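Local coordinates for isochorismatase family protein family (Burkholderia thailandensis, PDB 3TXY), which is of unknown function but belongs to the isochorismatase-like cysteine hydrolase family and so probably has hydrolase activity, at residues I19-V27 against E87-L95; T136-R145 against Q169-L180. All blocks are in the same frame, centred on the assembly; numbering follows the deposited sequence.

Interaction 1: residues I19-V27 against E87-L95; sequences IDLQNGIVV and EWSAFAPAL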
loop_
_atom_site.group_PDB
_atom_site.type_symbol
_atom_site.label_atom_id
_atom_site.label_comp_id
_atom_site.label_asym_id
_atom_site.label_seq_id
_atom_site.Cartn_x
_atom_site.Cartn_y
_atom_site.Cartn_z
ATOM N N ILE A 19 8.736 12.336 1.821
ATOM C CA ILE A 19 7.964 11.773 2.941
ATOM C C ILE A 19 8.715 11.795 4.266
ATOM O O ILE A 19 9.776 11.194 4.384
ATOM C CB ILE A 19 7.562 10.306 2.663
ATOM C CG1 ILE A 19 6.820 10.141 1.324
ATOM C CG2 ILE A 19 6.708 9.786 3.808
ATOM C CD1 ILE A 19 5.586 11.016 1.179
ATOM N N ASP A 20 8.129 12.481 5.256
ATOM C CA ASP A 20 8.467 12.375 6.689
ATOM C C ASP A 20 9.911 12.786 7.015
ATOM O O ASP A 20 10.530 12.232 7.920
ATOM C CB ASP A 20 8.186 10.970 7.241
ATOM C CG ASP A 20 6.711 10.698 7.428
ATOM O OD1 ASP A 20 5.922 11.663 7.519
ATOM O OD2 ASP A 20 6.335 9.516 7.479
ATOM N N LEU A 21 10.415 13.795 6.317
ATOM C CA LEU A 21 11.757 14.309 6.608
ATOM C C LEU A 21 11.666 15.337 7.742
ATOM O O LEU A 21 11.948 16.544 7.587
ATOM C CB LEU A 21 12.429 14.813 5.342
ATOM C CG LEU A 21 12.578 13.758 4.234
ATOM C CD1 LEU A 21 13.272 14.380 3.015
ATOM C CD2 LEU A 21 13.357 12.537 4.707
ATOM N N GLN A 22 11.263 14.796 8.888
ATOM C CA GLN A 22 10.994 15.534 10.103
ATOM C C GLN A 22 11.950 15.105 11.213
ATOM O O GLN A 22 12.479 13.981 11.203
ATOM C CB GLN A 22 9.533 15.339 10.525
ATOM C CG GLN A 22 9.161 13.929 10.962
ATOM C CD GLN A 22 7.663 13.721 10.969
ATOM O OE1 GLN A 22 7.037 13.770 9.933
ATOM N NE2 GLN A 22 7.094 13.522 12.135
ATOM N N ASN A 23 12.170 15.999 12.175
ATOM C CA ASN A 23 13.180 15.784 13.203
ATOM C C ASN A 23 13.107 14.402 13.865
ATOM O O ASN A 23 14.129 13.746 14.086
ATOM C CB ASN A 23 13.059 16.854 14.288
ATOM C CG ASN A 23 13.364 18.250 13.776
ATOM O OD1 ASN A 23 14.275 18.441 12.962
ATOM N ND2 ASN A 23 12.623 19.243 14.278
ATOM N N GLY A 24 11.897 13.953 14.184
ATOM C CA GLY A 24 11.728 12.705 14.912
ATOM C C GLY A 24 11.993 11.435 14.109
ATOM O O GLY A 24 12.095 10.355 14.670
ATOM N N ILE A 25 12.070 11.563 12.792
ATOM C CA ILE A 25 12.232 10.415 11.909
ATOM C C ILE A 25 13.618 10.422 11.245
ATOM O O ILE A 25 14.243 9.371 11.120
ATOM C CB ILE A 25 11.053 10.360 10.899
ATOM C CG1 ILE A 25 9.748 10.100 11.671
ATOM C CG2 ILE A 25 11.263 9.287 9.823
ATOM C CD1 ILE A 25 8.466 10.347 10.872
ATOM N N VAL A 26 14.127 11.592 10.875
ATOM C CA VAL A 26 15.456 11.639 10.252
ATOM C C VAL A 26 16.585 11.187 11.196
ATOM O O VAL A 26 17.667 10.843 10.730
ATOM C CB VAL A 26 15.776 13.017 9.634
ATOM C CG1 VAL A 26 14.728 13.383 8.599
ATOM C CG2 VAL A 26 15.888 14.093 10.713
ATOM N N VAL A 27 16.350 11.193 12.510
ATOM C CA VAL A 27 17.391 10.801 13.479
ATOM C C VAL A 27 17.412 9.292 13.744
ATOM O O VAL A 27 18.273 8.791 14.479
ATOM C CB VAL A 27 17.209 11.525 14.820
ATOM C CG1 VAL A 27 17.473 13.017 14.628
ATOM C CG2 VAL A 27 15.822 11.240 15.379
ATOM N N GLU A 87 8.387 19.487 18.175
ATOM C CA GLU A 87 9.633 19.293 17.433
ATOM C C GLU A 87 9.697 17.960 16.684
ATOM O O GLU A 87 10.362 17.866 15.657
ATOM C CB GLU A 87 10.859 19.461 18.349
ATOM C CG GLU A 87 11.143 20.914 18.715
ATOM C CD GLU A 87 11.172 21.837 17.499
ATOM O OE1 GLU A 87 12.024 21.622 16.613
ATOM O OE2 GLU A 87 10.334 22.769 17.419
ATOM N N TRP A 88 8.974 16.953 17.170
ATOM C CA TRP A 88 8.969 15.655 16.532
ATOM C C TRP A 88 8.486 15.722 15.087
ATOM O O TRP A 88 9.026 15.029 14.217
ATOM C CB TRP A 88 8.149 14.672 17.365
ATOM C CG TRP A 88 8.126 13.297 16.755
ATOM C CD1 TRP A 88 9.065 12.280 16.894
ATOM C CD2 TRP A 88 7.078 12.731 15.896
ATOM N NE1 TRP A 88 8.695 11.175 16.167
ATOM C CE2 TRP A 88 7.517 11.377 15.551
ATOM C CE3 TRP A 88 5.865 13.198 15.393
ATOM C CZ2 TRP A 88 6.746 10.536 14.748
ATOM C CZ3 TRP A 88 5.114 12.365 14.564
ATOM C CH2 TRP A 88 5.541 11.061 14.252
ATOM N N SER A 89 7.499 16.577 14.821
ATOM C CA SER A 89 6.902 16.699 13.472
ATOM C C SER A 89 7.404 17.900 12.650
ATOM O O SER A 89 6.995 18.051 11.474
ATOM C CB SER A 89 5.373 16.760 13.570
ATOM O OG SER A 89 4.937 17.848 14.367
ATOM N N ALA A 90 8.277 18.731 13.236
ATOM C CA ALA A 90 8.901 19.859 12.523
ATOM C C ALA A 90 9.866 19.341 11.450
ATOM O O ALA A 90 10.568 18.365 11.671
ATOM C CB ALA A 90 9.655 20.783 13.498
ATOM N N PHE A 91 9.924 20.010 10.301
ATOM C CA PHE A 91 10.840 19.585 9.237
ATOM C C PHE A 91 12.294 19.769 9.658
ATOM O O PHE A 91 12.640 20.710 10.394
ATOM C CB PHE A 91 10.561 20.334 7.931
ATOM C CG PHE A 91 9.264 19.954 7.297
ATOM C CD1 PHE A 91 9.115 18.706 6.715
ATOM C CD2 PHE A 91 8.186 20.827 7.289
ATOM C CE1 PHE A 91 7.906 18.334 6.141
ATOM C CE2 PHE A 91 6.980 20.470 6.692
ATOM C CZ PHE A 91 6.845 19.217 6.127
ATOM N N ALA A 92 13.134 18.847 9.205
ATOM C CA ALA A 92 14.575 18.965 9.409
ATOM C C ALA A 92 15.043 20.310 8.836
ATOM O O ALA A 92 14.772 20.606 7.676
ATOM C CB ALA A 92 15.275 17.819 8.699
ATOM N N PRO A 93 15.748 21.140 9.639
ATOM C CA PRO A 93 16.225 22.433 9.100
ATOM C C PRO A 93 17.014 22.322 7.782
ATOM O O PRO A 93 16.865 23.177 6.909
ATOM C CB PRO A 93 17.109 22.984 10.221
ATOM C CG PRO A 93 16.598 22.335 11.466
ATOM C CD PRO A 93 16.066 20.980 11.067
ATOM N N ALA A 94 17.818 21.271 7.613
ATOM C CA ALA A 94 18.607 21.124 6.388
ATOM C C ALA A 94 17.757 20.835 5.157
ATOM O O ALA A 94 18.254 20.897 4.042
ATOM C CB ALA A 94 19.686 20.055 6.554
ATOM N N LEU A 95 16.473 20.530 5.348
ATOM C CA LEU A 95 15.581 20.267 4.210
ATOM C C LEU A 95 15.258 21.521 3.406
ATOM O O LEU A 95 14.893 21.424 2.248
ATOM C CB LEU A 95 14.285 19.617 4.699
ATOM C CG LEU A 95 13.384 18.974 3.647
ATOM C CD1 LEU A 95 14.091 17.822 2.943
ATOM C CD2 LEU A 95 12.112 18.483 4.340
HETATM O O HOH W 1 10.008 8.576 15.126
#
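N23 N meets A90 O almost head-on to the carbonyl (2.9 Å), and A92 N returns a nearly straight bond to L21 O (3.1 Å, 175° at the hydrogen), so Q22 and F91 form a single beta bridge. Backbone carbonyls accept all five bonds across the contact, three from backbone N-H groups and two from side-chain amides. W88 O takes two of them from opposite faces of its carbonyl plane: one from G24 N, the other a longer, bent bond from Q22 NE2, which stands above that plane. N23 ND2 reaches E87 O (3.0 Å) on a lone pair in the carbonyl plane.

In this alpha/beta fold of the isochorismatase family, the loop that follows strand 14-19 at its C-terminal end is thereby pinned to a distant excursion of the chain.

Q22 NE2 also lies over one face of the W88 indole, 3.3 Å from CZ3, with amide and ring planes 79° apart; Q22 OE1 accepts from the backbone N of T61. A water donates to G24 O and accepts from W88 NE1 in the ring plane.

Apolar contact is sparser. L21 CD1 touches L95 CD1 at 3.5 Å, the two side chains crossing at about a right angle, and I25 CD1 approaches W88 CZ2 obliquely.

Interaction 2: residues T136-R145 against Q169-L180; sequences TNIGVESTAR and QTFALTQIFPKL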
loop_
_atom_site.group_PDB
_atom_site.type_symbol
_atom_site.label_atom_id
_atom_site.label_comp_id
_atom_site.label_asym_id
_atom_site.label_seq_id
_atom_site.Cartn_x
_atom_site.Cartn_y
_atom_site.Cartn_z
ATOM N N THR A 136 11.355 3.584 3.350
ATOM C CA THR A 136 11.110 3.038 2.016
ATOM C C THR A 136 9.885 2.142 1.981
ATOM O O THR A 136 9.007 2.328 1.139
ATOM C CB THR A 136 12.328 2.238 1.527
ATOM O OG1 THR A 136 13.509 3.041 1.709
ATOM C CG2 THR A 136 12.178 1.879 0.052
ATOM N N ASN A 137 9.817 1.191 2.903
ATOM C CA ASN A 137 8.728 0.219 2.917
ATOM C C ASN A 137 7.443 0.661 3.590
ATOM O O ASN A 137 6.463 -0.069 3.558
ATOM C CB ASN A 137 9.158 -1.091 3.589
ATOM C CG ASN A 137 10.524 -1.535 3.180
ATOM O OD1 ASN A 137 11.523 -0.910 3.574
ATOM N ND2 ASN A 137 10.600 -2.623 2.410
ATOM N N ILE A 138 7.439 1.807 4.264
ATOM C CA ILE A 138 6.285 2.182 5.060
ATOM C C ILE A 138 5.609 3.395 4.405
ATOM O O ILE A 138 4.813 3.218 3.490
ATOM C CB ILE A 138 6.689 2.399 6.538
ATOM C CG1 ILE A 138 7.336 1.133 7.110
ATOM C CG2 ILE A 138 5.506 2.879 7.374
ATOM C CD1 ILE A 138 6.462 -0.126 7.132
ATOM N N GLY A 139 5.963 4.613 4.815
ATOM C CA GLY A 139 5.341 5.811 4.261
ATOM C C GLY A 139 5.610 6.005 2.780
ATOM O O GLY A 139 4.715 6.409 2.026
ATOM N N VAL A 140 6.841 5.730 2.350
ATOM C CA VAL A 140 7.182 5.853 0.932
ATOM C C VAL A 140 6.366 4.844 0.114
ATOM O O VAL A 140 5.660 5.218 -0.824
ATOM C CB VAL A 140 8.683 5.671 0.682
ATOM C CG1 VAL A 140 8.964 5.584 -0.831
ATOM C CG2 VAL A 140 9.466 6.801 1.373
ATOM N N GLU A 141 6.428 3.573 0.495
ATOM C CA GLU A 141 5.766 2.525 -0.289
ATOM C C GLU A 141 4.245 2.674 -0.325
ATOM O O GLU A 141 3.621 2.494 -1.370
ATOM C CB GLU A 141 6.143 1.144 0.224
ATOM C CG GLU A 141 5.461 0.017 -0.548
ATOM C CD GLU A 141 6.111 -1.328 -0.311
ATOM O OE1 GLU A 141 7.290 -1.356 0.122
ATOM O OE2 GLU A 141 5.438 -2.359 -0.565
ATOM N N SER A 142 3.628 2.985 0.819
ATOM C CA SER A 142 2.172 3.166 0.866
ATOM C C SER A 142 1.733 4.316 -0.045
ATOM O O SER A 142 0.710 4.222 -0.739
ATOM C CB SER A 142 1.695 3.415 2.290
ATOM O OG SER A 142 1.631 2.208 3.043
ATOM N N THR A 143 2.514 5.393 -0.054
ATOM C CA THR A 143 2.228 6.515 -0.936
ATOM C C THR A 143 2.405 6.094 -2.399
ATOM O O THR A 143 1.567 6.436 -3.256
ATOM C CB THR A 143 3.155 7.715 -0.608
ATOM O OG1 THR A 143 2.997 8.076 0.779
ATOM C CG2 THR A 143 2.829 8.912 -1.511
ATOM N N ALA A 144 3.481 5.347 -2.671
ATOM C CA ALA A 144 3.787 4.845 -4.016
ATOM C C ALA A 144 2.657 3.933 -4.542
ATOM O O ALA A 144 2.168 4.101 -5.666
ATOM C CB ALA A 144 5.116 4.090 -4.007
ATOM N N ARG A 145 2.250 2.978 -3.713
ATOM C CA ARG A 145 1.155 2.091 -4.067
ATOM C C ARG A 145 -0.147 2.831 -4.382
ATOM O O ARG A 145 -0.810 2.556 -5.370
ATOM C CB ARG A 145 0.918 1.109 -2.931
ATOM C CG ARG A 145 1.957 -0.001 -2.884
ATOM C CD ARG A 145 1.679 -0.925 -1.702
ATOM N NE ARG A 145 2.668 -1.991 -1.573
ATOM C CZ ARG A 145 2.479 -3.277 -1.870
ATOM N NH1 ARG A 145 1.310 -3.723 -2.317
ATOM N NH2 ARG A 145 3.484 -4.125 -1.693
ATOM N N GLN A 169 15.276 -2.619 1.984
ATOM C CA GLN A 169 15.504 -1.692 0.879
ATOM C C GLN A 169 15.468 -2.435 -0.439
ATOM O O GLN A 169 14.748 -2.056 -1.360
ATOM C CB GLN A 169 16.842 -0.999 1.025
ATOM C CG GLN A 169 17.137 0.007 -0.091
ATOM C CD GLN A 169 16.514 1.375 0.155
ATOM O OE1 GLN A 169 15.635 1.523 1.005
ATOM N NE2 GLN A 169 17.010 2.394 -0.568
ATOM N N THR A 170 16.252 -3.501 -0.518
ATOM C CA THR A 170 16.344 -4.273 -1.740
ATOM C C THR A 170 15.018 -4.882 -2.145
ATOM O O THR A 170 14.669 -4.849 -3.321
ATOM C CB THR A 170 17.444 -5.351 -1.644
ATOM O OG1 THR A 170 18.703 -4.672 -1.544
ATOM C CG2 THR A 170 17.439 -6.251 -2.904
ATOM N N PHE A 171 14.279 -5.421 -1.182
ATOM C CA PHE A 171 12.970 -5.985 -1.479
ATOM C C PHE A 171 12.045 -4.952 -2.128
ATOM O O PHE A 171 11.461 -5.214 -3.156
ATOM C CB PHE A 171 12.301 -6.553 -0.232
ATOM C CG PHE A 171 11.059 -7.298 -0.549
ATOM C CD1 PHE A 171 9.828 -6.657 -0.559
ATOM C CD2 PHE A 171 11.128 -8.632 -0.924
ATOM C CE1 PHE A 171 8.685 -7.359 -0.899
ATOM C CE2 PHE A 171 9.982 -9.337 -1.259
ATOM C CZ PHE A 171 8.763 -8.692 -1.250
ATOM N N ALA A 172 11.914 -3.773 -1.519
ATOM C CA ALA A 172 11.055 -2.730 -2.084
ATOM C C ALA A 172 11.555 -2.305 -3.470
ATOM O O ALA A 172 10.787 -2.215 -4.412
ATOM C CB ALA A 172 10.998 -1.515 -1.147
ATOM N N LEU A 173 12.857 -2.046 -3.603
ATOM C CA LEU A 173 13.382 -1.492 -4.850
ATOM C C LEU A 173 13.390 -2.473 -6.009
ATOM O O LEU A 173 13.322 -2.059 -7.165
ATOM C CB LEU A 173 14.801 -0.929 -4.656
ATOM C CG LEU A 173 14.982 0.304 -3.770
ATOM C CD1 LEU A 173 16.433 0.773 -3.838
ATOM C CD2 LEU A 173 14.039 1.435 -4.141
ATOM N N THR A 174 13.483 -3.766 -5.709
ATOM C CA THR A 174 13.576 -4.783 -6.750
ATOM C C THR A 174 12.289 -5.605 -6.933
ATOM O O THR A 174 11.995 -6.033 -8.069
ATOM C CB THR A 174 14.772 -5.726 -6.505
ATOM O OG1 THR A 174 14.532 -6.536 -5.336
ATOM C CG2 THR A 174 16.054 -4.917 -6.332
ATOM N N GLN A 175 11.516 -5.798 -5.862
ATOM C CA GLN A 175 10.350 -6.696 -5.925
ATOM C C GLN A 175 9.000 -5.964 -6.042
ATOM O O GLN A 175 8.046 -6.548 -6.540
ATOM C CB GLN A 175 10.302 -7.650 -4.721
ATOM C CG GLN A 175 11.532 -8.520 -4.532
ATOM C CD GLN A 175 11.765 -9.494 -5.663
ATOM O OE1 GLN A 175 10.857 -10.227 -6.078
ATOM N NE2 GLN A 175 12.998 -9.529 -6.160
ATOM N N ILE A 176 8.926 -4.719 -5.577
ATOM C CA ILE A 176 7.671 -3.972 -5.561
ATOM C C ILE A 176 7.682 -2.775 -6.479
ATOM O O ILE A 176 6.857 -2.670 -7.339
ATOM C CB ILE A 176 7.292 -3.457 -4.150
ATOM C CG1 ILE A 176 7.288 -4.598 -3.125
ATOM C CG2 ILE A 176 5.923 -2.775 -4.207
ATOM C CD1 ILE A 176 6.297 -5.713 -3.416
ATOM N N PHE A 177 8.597 -1.842 -6.261
ATOM C CA PHE A 177 8.549 -0.574 -6.971
ATOM C C PHE A 177 8.630 -0.696 -8.502
ATOM O O PHE A 177 7.948 0.053 -9.196
ATOM C CB PHE A 177 9.616 0.373 -6.456
ATOM C CG PHE A 177 9.412 0.820 -5.029
ATOM C CD1 PHE A 177 8.176 0.723 -4.395
ATOM C CD2 PHE A 177 10.464 1.404 -4.345
ATOM C CE1 PHE A 177 8.020 1.166 -3.090
ATOM C CE2 PHE A 177 10.313 1.841 -3.050
ATOM C CZ PHE A 177 9.092 1.732 -2.417
ATOM N N PRO A 178 9.463 -1.619 -9.026
ATOM C CA PRO A 178 9.503 -1.772 -10.495
ATOM C C PRO A 178 8.156 -2.158 -11.109
ATOM O O PRO A 178 7.953 -1.931 -12.302
ATOM C CB PRO A 178 10.543 -2.884 -10.709
ATOM C CG PRO A 178 11.395 -2.841 -9.495
ATOM C CD PRO A 178 10.442 -2.508 -8.375
ATOM N N LYS A 179 7.247 -2.726 -10.313
ATOM C CA LYS A 179 5.924 -3.106 -10.794
ATOM C C LYS A 179 4.872 -1.987 -10.783
ATOM O O LYS A 179 3.815 -2.116 -11.456
ATOM C CB LYS A 179 5.398 -4.304 -10.011
ATOM C CG LYS A 179 6.324 -5.501 -10.081
ATOM C CD LYS A 179 5.973 -6.550 -9.063
ATOM C CE LYS A 179 6.717 -7.861 -9.323
ATOM N NZ LYS A 179 6.940 -8.667 -8.100
ATOM N N LEU A 180 5.154 -0.918 -10.036
ATOM C CA LEU A 180 4.222 0.187 -9.887
ATOM C C LEU A 180 4.826 1.503 -10.395
ATOM O O LEU A 180 4.155 2.524 -10.416
ATOM C CB LEU A 180 3.719 0.282 -8.431
ATOM C CG LEU A 180 4.734 0.497 -7.314
ATOM C CD1 LEU A 180 5.509 1.808 -7.453
ATOM C CD2 LEU A 180 4.084 0.417 -5.918
#
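The F177 ring turns its edge to helix 136-145. T136 O (3.6 Å from F177 CZ) and E141 CB lie in its plane, while A172 CB of its own helix sits over one face toward the rim. T136 CG2, anti to the backbone N, reaches F177 CE2 at 3.6 Å. V140 CG1 and A144 CB approach obliquely and complete the hole among T136, V140, E141 and A144 that receives F177 as a knob. The R145 guanidinium keeps E141 OE2 in its plane, gripping that one oxygen side-on through NE (3.0 Å) and NH2 (2.9 Å).

These helices pack side by side over the parallel sheet of the alpha/beta fold, their axes 10.2 Å apart and inclined at 26°, with F177 also touching V156 and V183 on the strands beneath.

I176 crosses E141 at about a right angle, its CG2 3.7 Å from OE2, and its CD1 meets R145 NH2 obliquely. That same NH2 bonds to N137 O of the second subunit, so R145 takes part in both the helix packing and the dimer interface. L180 CD2 rests on R145 CG (3.7 Å). At the other end a bend at chi2 (84°) turns Q169 back, and its OE1 accepts from T136 OG1 (2.7 Å); Q169 NE2 bonds to V161 O.

Overall arrangement
The two contacts illustrate how chemistry follows place in an alpha/beta fold. Interaction 1, partly buried, joins loops and short, weakly bonded helical turns beyond a strand end, and relies on five hydrogen bonds, all accepted by backbone carbonyls, and a bridging water. Interaction 2 is fully buried and unites two longer helices through side chains, with a single hydrogen bond across it. The second subunit comes within reach of interaction 2, whereas it touches neither segment of interaction 1. Their centres lie 21 Å apart, on opposite sides of the chain's centre, and they share no helix; even so they meet where I19, on strand 14-19, packs against G139, V140 and T143 of helix 136-149.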